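Local coordinates for BolA-like protein (Babesia bovis, PDB 3O2E) that is of uncharacterised function but belongs to the BolA/IbaG family, whose members are generally linked to binding of [2Fe-2S] clusters, at residues S34-Q39 with Q72-S77. Residues are numbered along the deposited sequence; the frame is centred on the assembly and turned at random.
Sequences SMLSPQ and QRLVNS
Leu36, in the last turn of helix 25-36, spreads its two methyls over neighbouring residues of helix 68-78. Leu36 CD2 meets Leu74 CG at 3.7 Å, the two leucine side chains lying alongside each other and running antiparallel, while Leu36 CD1 reaches Val75 CG2 at 3.8 Å, with the leucine and valine side chains roughly perpendicular. Val75 can take part although its CB points away from helix 25-36: CG1 stands anti to the backbone N (chi1 177°), which places CG2 beside that N and within reach of Leu36. Here the C-terminal turn of helix 25-36 meets helix 68-78, whose Val75 also packs on Ile58, Phe89 and Met91 of the three-stranded mixed sheet of the BolA-like alpha/beta fold. Nearer the solvent, Met35 reaches across with chi1 and chi2 both extended, then bends at chi3 (-86°). This brings Met35 SD to 3.4 Å from Ser77 OG and 3.7 Å from Leu74 O. Ser77 OG, lying 31° off the plane of the Leu74 carbonyl, donates a hydrogen bond to Leu74 O (3.2 Å), and CE of Met35 also lies against this hydroxyl.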
loop_
_atom_site.group_PDB
_atom_site.type_symbol
_atom_site.label_atom_id
_atom_site.label_comp_id
_atom_site.label_asym_id
_atom_site.label_seq_id
_atom_site.Cartn_x
_atom_site.Cartn_y
_atom_site.Cartn_z
ATOM N N SER A 34 6.768 1.732 7.370
ATOM C CA SER A 34 6.745 1.853 8.813
ATOM C C SER A 34 5.827 0.797 9.469
ATOM O O SER A 34 6.245 0.142 10.433
ATOM C CB SER A 34 6.343 3.256 9.208
ATOM O OG SER A 34 6.153 3.305 10.602
ATOM N N MET A 35 4.610 0.614 8.924
ATOM C CA MET A 35 3.626 -0.309 9.532
ATOM C C MET A 35 3.806 -1.780 9.129
ATOM O O MET A 35 3.651 -2.682 9.965
ATOM C CB MET A 35 2.192 0.148 9.269
ATOM C CG MET A 35 1.171 -0.702 10.051
ATOM S SD MET A 35 -0.586 -0.406 9.958
ATOM C CE MET A 35 -0.868 0.871 11.208
ATOM N N LEU A 36 4.142 -2.017 7.862
ATOM C CA LEU A 36 4.078 -3.344 7.287
ATOM C C LEU A 36 5.420 -4.009 7.012
ATOM O O LEU A 36 5.433 -5.188 6.727
ATOM C CB LEU A 36 3.249 -3.319 6.027
ATOM C CG LEU A 36 1.895 -2.656 6.150
ATOM C CD1 LEU A 36 1.338 -2.455 4.720
ATOM C CD2 LEU A 36 0.975 -3.461 7.025
ATOM N N SER A 37 6.531 -3.266 7.145
ATOM C CA SER A 37 7.863 -3.808 7.065
ATOM C C SER A 37 7.954 -4.812 5.915
ATOM O O SER A 37 8.357 -5.954 6.118
ATOM C CB SER A 37 8.216 -4.443 8.404
ATOM O OG SER A 37 8.290 -3.426 9.393
ATOM N N PRO A 38 7.565 -4.379 4.700
ATOM C CA PRO A 38 7.493 -5.336 3.586
ATOM C C PRO A 38 8.853 -5.842 3.141
ATOM O O PRO A 38 9.837 -5.162 3.304
ATOM C CB PRO A 38 6.805 -4.534 2.462
ATOM C CG PRO A 38 7.246 -3.091 2.710
ATOM C CD PRO A 38 7.316 -2.991 4.255
ATOM N N GLN A 39 8.883 -7.050 2.589
ATOM C CA GLN A 39 10.059 -7.609 1.907
ATOM C C GLN A 39 10.176 -6.981 0.527
ATOM O O GLN A 39 11.243 -6.899 -0.051
ATOM C CB GLN A 39 9.883 -9.146 1.741
ATOM C CG GLN A 39 9.983 -10.000 3.027
ATOM C CD GLN A 39 8.863 -9.777 4.038
ATOM O OE1 GLN A 39 7.697 -9.608 3.686
ATOM N NE2 GLN A 39 9.224 -9.738 5.302
ATOM N N GLN A 72 -6.379 -5.697 3.301
ATOM C CA GLN A 72 -6.722 -4.356 2.837
ATOM C C GLN A 72 -6.958 -3.411 3.975
ATOM O O GLN A 72 -6.445 -2.292 3.983
ATOM C CB GLN A 72 -7.932 -4.391 1.946
ATOM C CG GLN A 72 -7.674 -5.070 0.625
ATOM C CD GLN A 72 -8.938 -5.110 -0.230
ATOM O OE1 GLN A 72 -9.667 -4.119 -0.340
ATOM N NE2 GLN A 72 -9.219 -6.267 -0.801
ATOM N N ARG A 73 -7.670 -3.880 4.989
ATOM C CA ARG A 73 -7.811 -3.082 6.200
ATOM C C ARG A 73 -6.509 -2.650 6.843
ATOM O O ARG A 73 -6.348 -1.497 7.278
ATOM C CB ARG A 73 -8.681 -3.835 7.185
ATOM C CG ARG A 73 -10.081 -3.883 6.712
ATOM C CD ARG A 73 -10.847 -4.949 7.385
ATOM N NE ARG A 73 -12.253 -4.715 7.220
ATOM C CZ ARG A 73 -13.208 -5.612 7.372
ATOM N NH1 ARG A 73 -12.924 -6.869 7.660
ATOM N NH2 ARG A 73 -14.468 -5.241 7.222
ATOM N N LEU A 74 -5.563 -3.571 6.913
ATOM C CA LEU A 74 -4.283 -3.264 7.505
ATOM C C LEU A 74 -3.531 -2.189 6.711
ATOM O O LEU A 74 -2.906 -1.322 7.270
ATOM C CB LEU A 74 -3.474 -4.555 7.584
ATOM C CG LEU A 74 -2.236 -4.652 8.457
ATOM C CD1 LEU A 74 -2.556 -4.397 9.908
ATOM C CD2 LEU A 74 -1.639 -6.041 8.272
ATOM N N VAL A 75 -3.548 -2.291 5.403
ATOM C CA VAL A 75 -2.901 -1.286 4.550
ATOM C C VAL A 75 -3.560 0.062 4.675
ATOM O O VAL A 75 -2.879 1.079 4.823
ATOM C CB VAL A 75 -2.852 -1.760 3.110
ATOM C CG1 VAL A 75 -2.243 -0.691 2.193
ATOM C CG2 VAL A 75 -2.067 -3.071 3.076
ATOM N N ASN A 76 -4.886 0.089 4.687
ATOM C CA ASN A 76 -5.605 1.354 4.826
ATOM C C ASN A 76 -5.370 1.968 6.178
ATOM O O ASN A 76 -5.248 3.159 6.296
ATOM C CB ASN A 76 -7.073 1.143 4.648
ATOM C CG ASN A 76 -7.436 0.769 3.256
ATOM O OD1 ASN A 76 -6.751 1.112 2.289
ATOM N ND2 ASN A 76 -8.537 0.083 3.137
ATOM N N SER A 77 -5.238 1.141 7.208
ATOM C CA SER A 77 -4.911 1.670 8.517
ATOM C C SER A 77 -3.509 2.334 8.603
ATOM O O SER A 77 -3.321 3.238 9.383
ATOM C CB SER A 77 -5.129 0.620 9.597
ATOM O OG SER A 77 -3.906 0.066 9.956
#